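Local structure of response regulator receiver (Brucella melitensis biovar Abortus, 4G97) at residues P243-V246 against K247-S251; I250-A253 against L254-E258; Q157-S161 against L162-V166; A92-P95 against R96-F99; P12-R15 against R16-R19. The protein probably acts as a response regulator in which a phosphorylatable receiver domain is joined to a sigma-factor-like domain, relaying two-component signals to transcription. All coordinates share one frame; numbering follows the deposited sequence.

Contact 1: P243-V246 against K247-S251; sequences PDMV and KALIS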
loop_
_atom_site.group_PDB
_atom_site.type_symbol
_atom_site.label_atom_id
_atom_site.label_comp_id
_atom_site.label_asym_id
_atom_site.label_seq_id
_atom_site.Cartn_x
_atom_site.Cartn_y
_atom_site.Cartn_z
ATOM N N PRO A 243 5.913 -11.877 -1.332
ATOM C CA PRO A 243 4.577 -12.024 -1.960
ATOM C C PRO A 243 3.398 -11.610 -1.057
ATOM O O PRO A 243 2.374 -11.192 -1.585
ATOM C CB PRO A 243 4.519 -13.509 -2.354
ATOM C CG PRO A 243 5.623 -14.175 -1.554
ATOM C CD PRO A 243 6.680 -13.140 -1.395
ATOM N N ASP A 244 3.556 -11.677 0.291
ATOM C CA ASP A 244 2.564 -11.224 1.273
ATOM C C ASP A 244 2.324 -9.701 1.215
ATOM O O ASP A 244 1.221 -9.251 1.549
ATOM C CB ASP A 244 2.967 -11.632 2.702
ATOM C CG ASP A 244 2.624 -13.069 3.051
ATOM O OD1 ASP A 244 2.212 -13.824 2.138
ATOM O OD2 ASP A 244 2.734 -13.431 4.240
ATOM N N MET A 245 3.345 -8.919 0.799
ATOM C CA MET A 245 3.229 -7.468 0.631
ATOM C C MET A 245 2.238 -7.187 -0.512
ATOM O O MET A 245 1.359 -6.344 -0.363
ATOM C CB MET A 245 4.604 -6.814 0.370
ATOM C CG MET A 245 4.508 -5.319 0.116
ATOM S SD MET A 245 6.070 -4.571 -0.393
ATOM C CE MET A 245 6.899 -4.490 1.172
ATOM N N VAL A 246 2.368 -7.930 -1.618
ATOM C CA VAL A 246 1.506 -7.862 -2.812
ATOM C C VAL A 246 0.072 -8.268 -2.442
ATOM O O VAL A 246 -0.875 -7.535 -2.725
ATOM C CB VAL A 246 2.076 -8.730 -3.959
ATOM C CG1 VAL A 246 1.087 -8.832 -5.114
ATOM C CG2 VAL A 246 3.411 -8.167 -4.449
ATOM N N LYS A 247 -0.068 -9.413 -1.785
ATOM C CA LYS A 247 -1.341 -9.943 -1.304
ATOM C C LYS A 247 -2.094 -8.887 -0.459
ATOM O O LYS A 247 -3.285 -8.632 -0.696
ATOM C CB LYS A 247 -1.050 -11.206 -0.483
ATOM C CG LYS A 247 -2.259 -11.831 0.196
ATOM C CD LYS A 247 -1.945 -13.232 0.707
ATOM C CE LYS A 247 -1.520 -13.279 2.152
ATOM N NZ LYS A 247 -1.125 -14.655 2.562
ATOM N N ALA A 248 -1.379 -8.269 0.507
ATOM C CA ALA A 248 -1.918 -7.260 1.412
ATOM C C ALA A 248 -2.376 -6.029 0.685
ATOM O O ALA A 248 -3.444 -5.517 0.999
ATOM C CB ALA A 248 -0.876 -6.877 2.454
ATOM N N LEU A 249 -1.566 -5.526 -0.255
ATOM C CA LEU A 249 -1.913 -4.313 -0.975
ATOM C C LEU A 249 -3.046 -4.510 -1.976
ATOM O O LEU A 249 -3.870 -3.619 -2.109
ATOM C CB LEU A 249 -0.703 -3.619 -1.563
ATOM C CG LEU A 249 0.282 -3.082 -0.506
ATOM C CD1 LEU A 249 1.586 -2.692 -1.151
ATOM C CD2 LEU A 249 -0.323 -1.918 0.289
ATOM N N ILE A 250 -3.137 -5.702 -2.608
ATOM C CA ILE A 250 -4.273 -6.012 -3.482
ATOM C C ILE A 250 -5.545 -6.044 -2.638
ATOM O O ILE A 250 -6.551 -5.448 -3.030
ATOM C CB ILE A 250 -4.101 -7.311 -4.321
ATOM C CG1 ILE A 250 -2.975 -7.130 -5.338
ATOM C CG2 ILE A 250 -5.429 -7.655 -5.054
ATOM C CD1 ILE A 250 -2.513 -8.433 -5.969
ATOM N N SER A 251 -5.485 -6.707 -1.471
ATOM C CA SER A 251 -6.601 -6.798 -0.539
ATOM C C SER A 251 -7.103 -5.396 -0.138
ATOM O O SER A 251 -8.309 -5.146 -0.194
ATOM C CB SER A 251 -6.200 -7.588 0.702
ATOM O OG SER A 251 -7.283 -7.618 1.618
#
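D244 and K247 lie side by side on the first turns of helix 243-265, the last helix of the CheY-like receiver fold, and both side chains point the same way. The lysine leaves with CG anti to its backbone N (chi1 175°) and bends at chi3 (95°), which brings NZ alongside the carboxylate. NZ then stands 3.5 Å from OD1 of D244, a salt bridge whose hydrogen bond is weak at that length. The two apolar i to i+4 pairs repeat this parallel arrangement on other flanks of the helix. V246 sends CG1 alongside I250, where it meets CD1 at 3.7 Å; M245 runs beside L249, with its CG 4.1 Å from CD1 of the leucine, a looser touch. Below the side chains the backbone is regular alpha-helix: the amides of K247, A248, L249 and I250 bond to the carbonyls of P243, D244, M245 and V246. V246 and I250 look toward helix 149-161, where M158 and V159 receive them, whereas A248 and the aliphatic part of K247 rest on F99 of helix 94-104, in the sigma-like part of the chain. Residues 246-250 thus face both neighbours. The carbonyl of V246 shows how closely I250 is seated: its O accepts the isoleucine amide N at 2.9 Å, while CG1 of I250 lies 3.4 Å from that same oxygen.

Contact 2: I250-A253 against L254-E258; sequences ISQA and LFFEE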
loop_
_atom_site.group_PDB
_atom_site.type_symbol
_atom_site.label_atom_id
_atom_site.label_comp_id
_atom_site.label_asym_id
_atom_site.label_seq_id
_atom_site.Cartn_x
_atom_site.Cartn_y
_atom_site.Cartn_z
ATOM N N ILE A 250 -3.137 -5.702 -2.608
ATOM C CA ILE A 250 -4.273 -6.012 -3.482
ATOM C C ILE A 250 -5.545 -6.044 -2.638
ATOM O O ILE A 250 -6.551 -5.448 -3.030
ATOM C CB ILE A 250 -4.101 -7.311 -4.321
ATOM C CG1 ILE A 250 -2.975 -7.130 -5.338
ATOM C CG2 ILE A 250 -5.429 -7.655 -5.054
ATOM C CD1 ILE A 250 -2.513 -8.433 -5.969
ATOM N N SER A 251 -5.485 -6.707 -1.471
ATOM C CA SER A 251 -6.601 -6.798 -0.539
ATOM C C SER A 251 -7.103 -5.396 -0.138
ATOM O O SER A 251 -8.309 -5.146 -0.194
ATOM C CB SER A 251 -6.200 -7.588 0.702
ATOM O OG SER A 251 -7.283 -7.618 1.618
ATOM N N GLN A 252 -6.191 -4.491 0.274
ATOM C CA GLN A 252 -6.577 -3.120 0.626
ATOM C C GLN A 252 -7.214 -2.402 -0.553
ATOM O O GLN A 252 -8.242 -1.752 -0.384
ATOM C CB GLN A 252 -5.375 -2.303 1.120
ATOM C CG GLN A 252 -4.853 -2.718 2.477
ATOM C CD GLN A 252 -5.868 -2.588 3.571
ATOM O OE1 GLN A 252 -6.380 -3.577 4.047
ATOM N NE2 GLN A 252 -6.147 -1.378 4.028
ATOM N N ALA A 253 -6.607 -2.502 -1.739
ATOM C CA ALA A 253 -7.105 -1.819 -2.944
ATOM C C ALA A 253 -8.546 -2.226 -3.291
ATOM O O ALA A 253 -9.333 -1.369 -3.691
ATOM C CB ALA A 253 -6.188 -2.079 -4.126
ATOM N N LEU A 254 -8.871 -3.527 -3.149
ATOM C CA LEU A 254 -10.195 -4.078 -3.406
ATOM C C LEU A 254 -11.160 -3.734 -2.269
ATOM O O LEU A 254 -12.340 -3.547 -2.533
ATOM C CB LEU A 254 -10.133 -5.591 -3.589
ATOM C CG LEU A 254 -9.444 -6.114 -4.845
ATOM C CD1 LEU A 254 -9.284 -7.616 -4.762
ATOM C CD2 LEU A 254 -10.230 -5.749 -6.109
ATOM N N PHE A 255 -10.655 -3.650 -1.011
ATOM C CA PHE A 255 -11.430 -3.246 0.166
ATOM C C PHE A 255 -11.956 -1.808 -0.030
ATOM O O PHE A 255 -13.156 -1.577 0.166
ATOM C CB PHE A 255 -10.585 -3.364 1.451
ATOM C CG PHE A 255 -11.238 -2.854 2.713
ATOM C CD1 PHE A 255 -12.165 -3.635 3.403
ATOM C CD2 PHE A 255 -10.949 -1.581 3.201
ATOM C CE1 PHE A 255 -12.794 -3.148 4.557
ATOM C CE2 PHE A 255 -11.591 -1.088 4.346
ATOM C CZ PHE A 255 -12.491 -1.883 5.029
ATOM N N PHE A 256 -11.069 -0.862 -0.456
ATOM C CA PHE A 256 -11.462 0.529 -0.711
ATOM C C PHE A 256 -12.249 0.689 -1.985
ATOM O O PHE A 256 -13.126 1.545 -2.027
ATOM C CB PHE A 256 -10.274 1.504 -0.669
ATOM C CG PHE A 256 -9.736 1.657 0.731
ATOM C CD1 PHE A 256 -10.468 2.330 1.705
ATOM C CD2 PHE A 256 -8.509 1.106 1.086
ATOM C CE1 PHE A 256 -9.982 2.450 3.009
ATOM C CE2 PHE A 256 -8.029 1.219 2.392
ATOM C CZ PHE A 256 -8.772 1.886 3.341
ATOM N N GLU A 257 -11.969 -0.147 -3.010
ATOM C CA GLU A 257 -12.714 -0.094 -4.278
ATOM C C GLU A 257 -14.169 -0.469 -4.069
ATOM O O GLU A 257 -15.060 0.174 -4.632
ATOM C CB GLU A 257 -12.068 -0.955 -5.381
ATOM C CG GLU A 257 -12.681 -0.779 -6.763
ATOM C CD GLU A 257 -12.703 0.619 -7.353
ATOM O OE1 GLU A 257 -11.966 1.498 -6.852
ATOM O OE2 GLU A 257 -13.465 0.834 -8.323
ATOM N N GLU A 258 -14.398 -1.475 -3.226
ATOM C CA GLU A 258 -15.730 -1.926 -2.883
ATOM C C GLU A 258 -16.475 -0.844 -2.095
ATOM O O GLU A 258 -17.624 -0.528 -2.451
ATOM C CB GLU A 258 -15.658 -3.243 -2.121
ATOM C CG GLU A 258 -16.982 -3.660 -1.494
ATOM C CD GLU A 258 -17.005 -5.048 -0.896
ATOM O OE1 GLU A 258 -16.215 -5.906 -1.351
ATOM O OE2 GLU A 258 -17.869 -5.300 -0.026
#
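Q252 turns its CG anti to the carbonyl carbon (chi1 -70°) and bends at chi2 (-60°), which brings the carboxamide beside F256. F256 has a similar first torsion, and the two side chains run side by side in one direction, with the amide plane 84° from the ring plane. NE2 of Q252 reaches CE2 of F256 at 3.6 Å, and CD2 of the same ring sits 3.2 Å from O of Q252. A separate i to i+4 pair is apolar: CG2 of I250 meets CD1 of L254 at 3.9 Å, the two branched chains lying alongside each other. CD2 of F255 lies over the centre of the F256 ring, 3.9 Å above its plane. Four i to i+4 bonds keep this spacing; the straightest joins N of F256 to O of Q252, 3.0 Å long. The polar end of Q252 is held from outside: OE1 accepts from R96, which also binds S251 OG, while NE2 donates to the carbonyl of A20. These bonds fix the rotation of the amide. In the receiver fold, I250, A253 and L254 pack on M187 of strand 187-191, I250 and A253 also reach I216 of strand 215-219, and E257 pairs with R186. Q252 and F255 instead meet L100 and R96 of helix 94-104, so helix 243-265 lies between the sheet and the sigma-like helices.

Contact 3: Q157-S161 against L162-V166; sequences QMVES and LGHEV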
loop_
_atom_site.group_PDB
_atom_site.type_symbol
_atom_site.label_atom_id
_atom_site.label_comp_id
_atom_site.label_asym_id
_atom_site.label_seq_id
_atom_site.Cartn_x
_atom_site.Cartn_y
_atom_site.Cartn_z
ATOM N N GLN A 157 1.819 -15.357 -10.638
ATOM C CA GLN A 157 1.658 -16.537 -9.793
ATOM C C GLN A 157 0.955 -16.199 -8.473
ATOM O O GLN A 157 0.057 -16.938 -8.075
ATOM C CB GLN A 157 3.020 -17.201 -9.535
ATOM N N MET A 158 1.343 -15.089 -7.803
ATOM C CA MET A 158 0.718 -14.675 -6.527
ATOM C C MET A 158 -0.754 -14.279 -6.715
ATOM O O MET A 158 -1.611 -14.676 -5.936
ATOM C CB MET A 158 1.489 -13.513 -5.863
ATOM C CG MET A 158 0.778 -12.930 -4.602
ATOM S SD MET A 158 0.864 -14.005 -3.125
ATOM C CE MET A 158 -0.735 -14.163 -2.741
ATOM N N VAL A 159 -1.018 -13.483 -7.729
ATOM C CA VAL A 159 -2.348 -12.986 -8.107
ATOM C C VAL A 159 -3.314 -14.168 -8.400
ATOM O O VAL A 159 -4.438 -14.196 -7.874
ATOM C CB VAL A 159 -2.104 -12.014 -9.292
ATOM C CG1 VAL A 159 -3.231 -11.980 -10.288
ATOM C CG2 VAL A 159 -1.765 -10.620 -8.772
ATOM N N GLU A 160 -2.836 -15.168 -9.170
ATOM C CA GLU A 160 -3.599 -16.364 -9.537
ATOM C C GLU A 160 -3.899 -17.225 -8.325
ATOM O O GLU A 160 -5.025 -17.734 -8.201
ATOM C CB GLU A 160 -2.848 -17.166 -10.601
ATOM C CG GLU A 160 -2.854 -16.477 -11.952
ATOM C CD GLU A 160 -2.056 -17.132 -13.065
ATOM O OE1 GLU A 160 -1.166 -17.966 -12.785
ATOM O OE2 GLU A 160 -2.279 -16.743 -14.231
ATOM N N SER A 161 -2.925 -17.337 -7.390
ATOM C CA SER A 161 -3.092 -18.113 -6.164
ATOM C C SER A 161 -4.223 -17.547 -5.319
ATOM O O SER A 161 -4.850 -18.298 -4.576
ATOM C CB SER A 161 -1.796 -18.145 -5.357
ATOM O OG SER A 161 -1.636 -16.968 -4.579
ATOM N N LEU A 162 -4.490 -16.225 -5.448
ATOM C CA LEU A 162 -5.555 -15.503 -4.751
ATOM C C LEU A 162 -6.903 -15.599 -5.495
ATOM O O LEU A 162 -7.902 -15.095 -4.999
ATOM C CB LEU A 162 -5.168 -14.025 -4.596
ATOM C CG LEU A 162 -4.023 -13.680 -3.649
ATOM C CD1 LEU A 162 -3.518 -12.271 -3.905
ATOM C CD2 LEU A 162 -4.444 -13.833 -2.199
ATOM N N GLY A 163 -6.899 -16.187 -6.686
ATOM C CA GLY A 163 -8.088 -16.371 -7.513
ATOM C C GLY A 163 -8.317 -15.291 -8.549
ATOM O O GLY A 163 -9.386 -15.237 -9.148
ATOM N N HIS A 164 -7.321 -14.426 -8.783
ATOM C CA HIS A 164 -7.455 -13.356 -9.752
ATOM C C HIS A 164 -7.061 -13.812 -11.132
ATOM O O HIS A 164 -6.470 -14.880 -11.295
ATOM C CB HIS A 164 -6.668 -12.085 -9.326
ATOM C CG HIS A 164 -7.049 -11.564 -7.975
ATOM N ND1 HIS A 164 -8.340 -11.156 -7.694
ATOM C CD2 HIS A 164 -6.295 -11.438 -6.862
ATOM C CE1 HIS A 164 -8.339 -10.823 -6.415
ATOM N NE2 HIS A 164 -7.119 -10.967 -5.875
ATOM N N GLU A 165 -7.400 -13.015 -12.131
ATOM C CA GLU A 165 -7.077 -13.359 -13.502
ATOM C C GLU A 165 -6.156 -12.308 -14.114
ATOM O O GLU A 165 -6.483 -11.126 -14.110
ATOM C CB GLU A 165 -8.371 -13.498 -14.333
ATOM C CG GLU A 165 -8.123 -13.916 -15.776
ATOM C CD GLU A 165 -9.288 -13.699 -16.724
ATOM O OE1 GLU A 165 -10.418 -13.464 -16.243
ATOM O OE2 GLU A 165 -9.064 -13.750 -17.954
ATOM N N VAL A 166 -5.021 -12.747 -14.667
ATOM C CA VAL A 166 -4.112 -11.848 -15.355
ATOM C C VAL A 166 -4.543 -11.800 -16.818
ATOM O O VAL A 166 -4.415 -12.804 -17.533
ATOM C CB VAL A 166 -2.622 -12.228 -15.187
ATOM C CG1 VAL A 166 -1.731 -11.299 -16.014
ATOM C CG2 VAL A 166 -2.221 -12.191 -13.723
HETATM O O HOH W 1 -4.620 -15.626 -14.938
#
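A Schellman motif closes helix 149-161 of the receiver domain and turns the chain into strand 165-170, completing the beta-alpha-beta unit begun by strand 141-145. G163 has positive phi (95°), with backbone angles at which a side chain would collide with the carbonyl oxygen before it. Two bonds run back into the last turn: N of H164 reaches O of V159 at 3.0 Å, and N of G163 reaches O of E160 at 2.9 Å, the latter donor well above the carbonyl plane. The amide of L162 makes only weak bonds, shared between the carbonyls of M158 and V159. S161 turns its hydroxyl back into the helix, with OG between backbone N and carbonyl carbon (chi1 82°), and donates to O of M158 at 2.7 Å. That carbonyl thus has a second donor just where the helical pattern fails. Among the side chains, the bent M158 crosses L162 at a slant and brings CE near CG of L162 at 3.4 Å, a closeness that is doubtful because the methyl position looks strained. V159 meets both later residues at about a right angle: its CG1 lies 3.6 Å from CB of H164 and equally 3.6 Å from CG2 of V166. A water links the helix to the strand, donating to OE2 of E160 at 2.7 Å and accepting from N of V166. The H164 ring is held by Q137 and the backbone N of T140. V159 and V166 pack on L142 of strand 141-145, while M158, V159 and H164 face helix 243-265 through K247, I250 and L254.

Contact 4: A92-P95 against R96-F99; sequences APLP and RQAF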
loop_
_atom_site.group_PDB
_atom_site.type_symbol
_atom_site.label_atom_id
_atom_site.label_comp_id
_atom_site.label_asym_id
_atom_site.label_seq_id
_atom_site.Cartn_x
_atom_site.Cartn_y
_atom_site.Cartn_z
ATOM N N ALA A 92 -8.871 1.998 8.046
ATOM C CA ALA A 92 -9.248 0.584 7.926
ATOM C C ALA A 92 -9.248 -0.103 9.326
ATOM O O ALA A 92 -8.615 0.424 10.245
ATOM C CB ALA A 92 -8.280 -0.128 6.976
ATOM N N PRO A 93 -9.933 -1.263 9.522
ATOM C CA PRO A 93 -9.955 -1.887 10.865
ATOM C C PRO A 93 -8.621 -2.416 11.415
ATOM O O PRO A 93 -7.641 -2.553 10.669
ATOM C CB PRO A 93 -10.993 -3.011 10.719
ATOM C CG PRO A 93 -11.004 -3.331 9.275
ATOM C CD PRO A 93 -10.776 -2.020 8.571
ATOM N N LEU A 94 -8.610 -2.738 12.732
ATOM C CA LEU A 94 -7.472 -3.256 13.502
ATOM C C LEU A 94 -6.810 -4.516 12.932
ATOM O O LEU A 94 -5.580 -4.527 12.895
ATOM C CB LEU A 94 -7.833 -3.423 14.991
ATOM C CG LEU A 94 -6.721 -3.145 16.009
ATOM C CD1 LEU A 94 -6.523 -1.638 16.217
ATOM C CD2 LEU A 94 -7.053 -3.784 17.349
ATOM N N PRO A 95 -7.533 -5.569 12.448
ATOM C CA PRO A 95 -6.824 -6.728 11.865
ATOM C C PRO A 95 -6.102 -6.356 10.565
ATOM O O PRO A 95 -5.038 -6.894 10.286
ATOM C CB PRO A 95 -7.944 -7.753 11.619
ATOM C CG PRO A 95 -9.095 -7.282 12.422
ATOM C CD PRO A 95 -8.992 -5.788 12.409
ATOM N N ARG A 96 -6.661 -5.406 9.790
ATOM C CA ARG A 96 -6.023 -4.916 8.558
ATOM C C ARG A 96 -4.769 -4.108 8.900
ATOM O O ARG A 96 -3.762 -4.263 8.222
ATOM C CB ARG A 96 -7.005 -4.150 7.664
ATOM C CG ARG A 96 -7.973 -5.108 6.996
ATOM C CD ARG A 96 -8.900 -4.460 5.998
ATOM N NE ARG A 96 -9.696 -5.484 5.312
ATOM C CZ ARG A 96 -9.338 -6.105 4.195
ATOM N NH1 ARG A 96 -8.194 -5.796 3.589
ATOM N NH2 ARG A 96 -10.129 -7.030 3.662
ATOM N N GLN A 97 -4.793 -3.351 10.021
ATOM C CA GLN A 97 -3.623 -2.614 10.525
ATOM C C GLN A 97 -2.528 -3.606 10.918
ATOM O O GLN A 97 -1.363 -3.398 10.589
ATOM C CB GLN A 97 -3.992 -1.785 11.758
ATOM C CG GLN A 97 -4.948 -0.644 11.473
ATOM C CD GLN A 97 -5.208 0.193 12.692
ATOM O OE1 GLN A 97 -4.297 0.534 13.446
ATOM N NE2 GLN A 97 -6.462 0.578 12.878
ATOM N N ALA A 98 -2.921 -4.710 11.590
ATOM C CA ALA A 98 -1.997 -5.727 12.060
ATOM C C ALA A 98 -1.287 -6.408 10.894
ATOM O O ALA A 98 -0.056 -6.486 10.884
ATOM C CB ALA A 98 -2.736 -6.738 12.939
ATOM N N PHE A 99 -2.050 -6.839 9.877
ATOM C CA PHE A 99 -1.491 -7.497 8.696
ATOM C C PHE A 99 -0.592 -6.549 7.904
ATOM O O PHE A 99 0.485 -6.964 7.442
ATOM C CB PHE A 99 -2.617 -8.065 7.809
ATOM C CG PHE A 99 -2.155 -9.204 6.930
ATOM C CD1 PHE A 99 -2.223 -10.519 7.376
ATOM C CD2 PHE A 99 -1.647 -8.962 5.659
ATOM C CE1 PHE A 99 -1.766 -11.571 6.572
ATOM C CE2 PHE A 99 -1.197 -10.016 4.854
ATOM C CZ PHE A 99 -1.268 -11.312 5.313
#
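Q97 reaches back past the start of its own helix, and its carboxamide NE2 donates to O of A92 at 3.4 Å, a long and weak bond. The side chain is extended beyond CG, and that span brings the carboxamide to the A92 carbonyl. L94 runs obliquely to it, with CD1 4.0 Å from NE2 of Q97. On another flank R96 lies side by side with P93, both pointing the same way; the methylene CD of the arginine sits 4.0 Å from CD of the proline ring. Its CG is anti to the carbonyl carbon (chi1 -73°) and the chain stays straight to NE, which carries the guanidinium beyond P93. Next outward is the backbone. O of P93 accepts the amide N of Q97 at 3.0 Å, and the carbonyls of L94 and P95 take the amides of A98 and F99. Further out, NH1 of R96 bonds to S251 OG and Q252 OE1 on helix 243-265, joining this helix start to the receiver domain, while F255 of that helix touches both P93 and R96. L94, P95, A98 and F99 pack on helix 120-135, and Q97 and A98 meet L116 of helix 109-116. The arrangement is a helix N-terminus with P93 at the N-cap position, opening helix 94-104 in the helical sigma-like domain characteristic of PhyR proteins.

Contact 5: P12-R15 against R16-R19; sequences PYLR and RFSR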
loop_
_atom_site.group_PDB
_atom_site.type_symbol
_atom_site.label_atom_id
_atom_site.label_comp_id
_atom_site.label_asym_id
_atom_site.label_seq_id
_atom_site.Cartn_x
_atom_site.Cartn_y
_atom_site.Cartn_z
ATOM N N PRO A 12 8.926 8.425 5.245
ATOM C CA PRO A 12 8.435 7.845 3.982
ATOM C C PRO A 12 7.597 6.580 4.186
ATOM O O PRO A 12 6.469 6.528 3.710
ATOM C CB PRO A 12 9.730 7.539 3.217
ATOM C CG PRO A 12 10.669 8.613 3.692
ATOM C CD PRO A 12 10.384 8.671 5.166
ATOM N N TYR A 13 8.123 5.584 4.945
ATOM C CA TYR A 13 7.408 4.331 5.179
ATOM C C TYR A 13 6.149 4.499 6.008
ATOM O O TYR A 13 5.229 3.680 5.896
ATOM C CB TYR A 13 8.334 3.235 5.751
ATOM C CG TYR A 13 9.353 2.734 4.749
ATOM C CD1 TYR A 13 9.115 2.820 3.378
ATOM C CD2 TYR A 13 10.537 2.136 5.167
ATOM C CE1 TYR A 13 10.049 2.376 2.452
ATOM C CE2 TYR A 13 11.478 1.677 4.246
ATOM C CZ TYR A 13 11.231 1.810 2.889
ATOM O OH TYR A 13 12.125 1.345 1.958
ATOM N N LEU A 14 6.111 5.522 6.869
ATOM C CA LEU A 14 4.911 5.774 7.667
ATOM C C LEU A 14 3.798 6.290 6.743
ATOM O O LEU A 14 2.644 5.914 6.930
ATOM C CB LEU A 14 5.195 6.726 8.834
ATOM C CG LEU A 14 3.989 7.098 9.725
ATOM C CD1 LEU A 14 3.545 5.933 10.584
ATOM C CD2 LEU A 14 4.297 8.331 10.586
ATOM N N ARG A 15 4.152 7.108 5.714
ATOM C CA ARG A 15 3.196 7.567 4.686
ATOM C C ARG A 15 2.705 6.344 3.892
ATOM O O ARG A 15 1.523 6.263 3.620
ATOM C CB ARG A 15 3.840 8.596 3.726
ATOM C CG ARG A 15 4.065 9.947 4.391
ATOM C CD ARG A 15 4.536 11.040 3.454
ATOM N NE ARG A 15 5.054 12.160 4.242
ATOM C CZ ARG A 15 6.337 12.338 4.554
ATOM N NH1 ARG A 15 7.266 11.529 4.063
ATOM N NH2 ARG A 15 6.703 13.351 5.316
ATOM N N ARG A 16 3.600 5.381 3.544
ATOM C CA ARG A 16 3.185 4.173 2.825
ATOM C C ARG A 16 2.089 3.452 3.634
ATOM O O ARG A 16 1.002 3.153 3.103
ATOM C CB ARG A 16 4.374 3.229 2.581
ATOM C CG ARG A 16 3.941 1.922 1.875
ATOM C CD ARG A 16 5.070 0.919 1.722
ATOM N NE ARG A 16 5.671 0.612 3.024
ATOM C CZ ARG A 16 6.883 0.107 3.201
ATOM N NH1 ARG A 16 7.638 -0.204 2.159
ATOM N NH2 ARG A 16 7.350 -0.091 4.424
ATOM N N PHE A 17 2.362 3.244 4.938
ATOM C CA PHE A 17 1.433 2.618 5.866
ATOM C C PHE A 17 0.122 3.432 5.953
ATOM O O PHE A 17 -0.952 2.856 5.801
ATOM C CB PHE A 17 2.094 2.491 7.244
ATOM C CG PHE A 17 1.207 1.946 8.338
ATOM C CD1 PHE A 17 0.740 0.632 8.291
ATOM C CD2 PHE A 17 0.872 2.729 9.441
ATOM C CE1 PHE A 17 -0.081 0.132 9.302
ATOM C CE2 PHE A 17 0.068 2.214 10.462
ATOM C CZ PHE A 17 -0.412 0.923 10.376
ATOM N N SER A 18 0.223 4.772 6.138
ATOM C CA SER A 18 -0.931 5.664 6.265
ATOM C C SER A 18 -1.828 5.642 5.016
ATOM O O SER A 18 -3.038 5.564 5.159
ATOM C CB SER A 18 -0.475 7.078 6.566
ATOM O OG SER A 18 -1.569 7.858 7.022
ATOM N N ARG A 19 -1.228 5.686 3.801
ATOM C CA ARG A 19 -1.950 5.607 2.532
ATOM C C ARG A 19 -2.647 4.253 2.385
ATOM O O ARG A 19 -3.811 4.228 1.996
ATOM C CB ARG A 19 -1.004 5.852 1.355
ATOM C CG ARG A 19 -0.410 7.267 1.328
ATOM C CD ARG A 19 0.594 7.376 0.216
ATOM N NE ARG A 19 1.422 8.572 0.353
ATOM C CZ ARG A 19 2.380 8.927 -0.494
ATOM N NH1 ARG A 19 2.631 8.193 -1.572
ATOM N NH2 ARG A 19 3.097 10.016 -0.271
#
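Residues 12-19 form a regular stretch of helix 11-22, in which the amides of R16, F17, S18 and R19 bond to the carbonyls four residues back, the last pair (R19 N to R15 O) being 2.8 Å long. The chief side-chain event is between Y13 and R16, which lie side by side and point the same way. The guanidinium is laid flat over one face of the ring, the planes only 3° apart, giving a stacked cation-pi pair. It is off-centre: CZ of R16 is 4.1 Å from the ring centroid of Y13 and 33° off the normal, so the cation covers the CG-CD1-CE1 side. NH2 of R16 comes to 3.5 Å from CG of Y13, and NH1 of R16 to 3.5 Å from CE1 of Y13. R16 arrives there because CG is anti to the backbone N while the chain bends at chi3 (56°), which brings the guanidinium back over the Y13 ring. Less intimately, CD1 of L14 touches CD2 of F17 at 4.3 Å. R15 and R19 are set askew, CD of R15 4.1 Å from NH2 of R19, and their charged ends part toward separate partners. R16 has a salt bridge to E105; R19 is gripped by E232 and D29 and by the carbonyls of P233 and L225; R15 reaches the carbonyl of L226. The Sigma2 helix thus carries three arginines; the charges of R16 and R19 are probably offset by these acids, while R15 is bonded to a carbonyl, and the Y13 ring face probably adds cation-pi stabilisation to R16.

Overall arrangement
Along the chain the order is contact 5, contact 4, contact 3, contact 1 and contact 2. Contacts 1 and 2 are successive turns of helix 243-265, their centres 11 Å apart, and share I250 and S251. Contact 3, at the end of helix 149-161, packs against both from the receiver side, with centres 11 and 15 Å away. Contact 4, in the sigma-like domain on helix 94-104, touches the same helix, its centre 13 Å from each; contact 5, on helix 11-22, packs on contact 4, centres 14 Å apart. Contacts 3 and 5 are 26 Å apart between centres. Helix 243-265 thus bridges receiver and sigma-like parts, consistent with coupling between them.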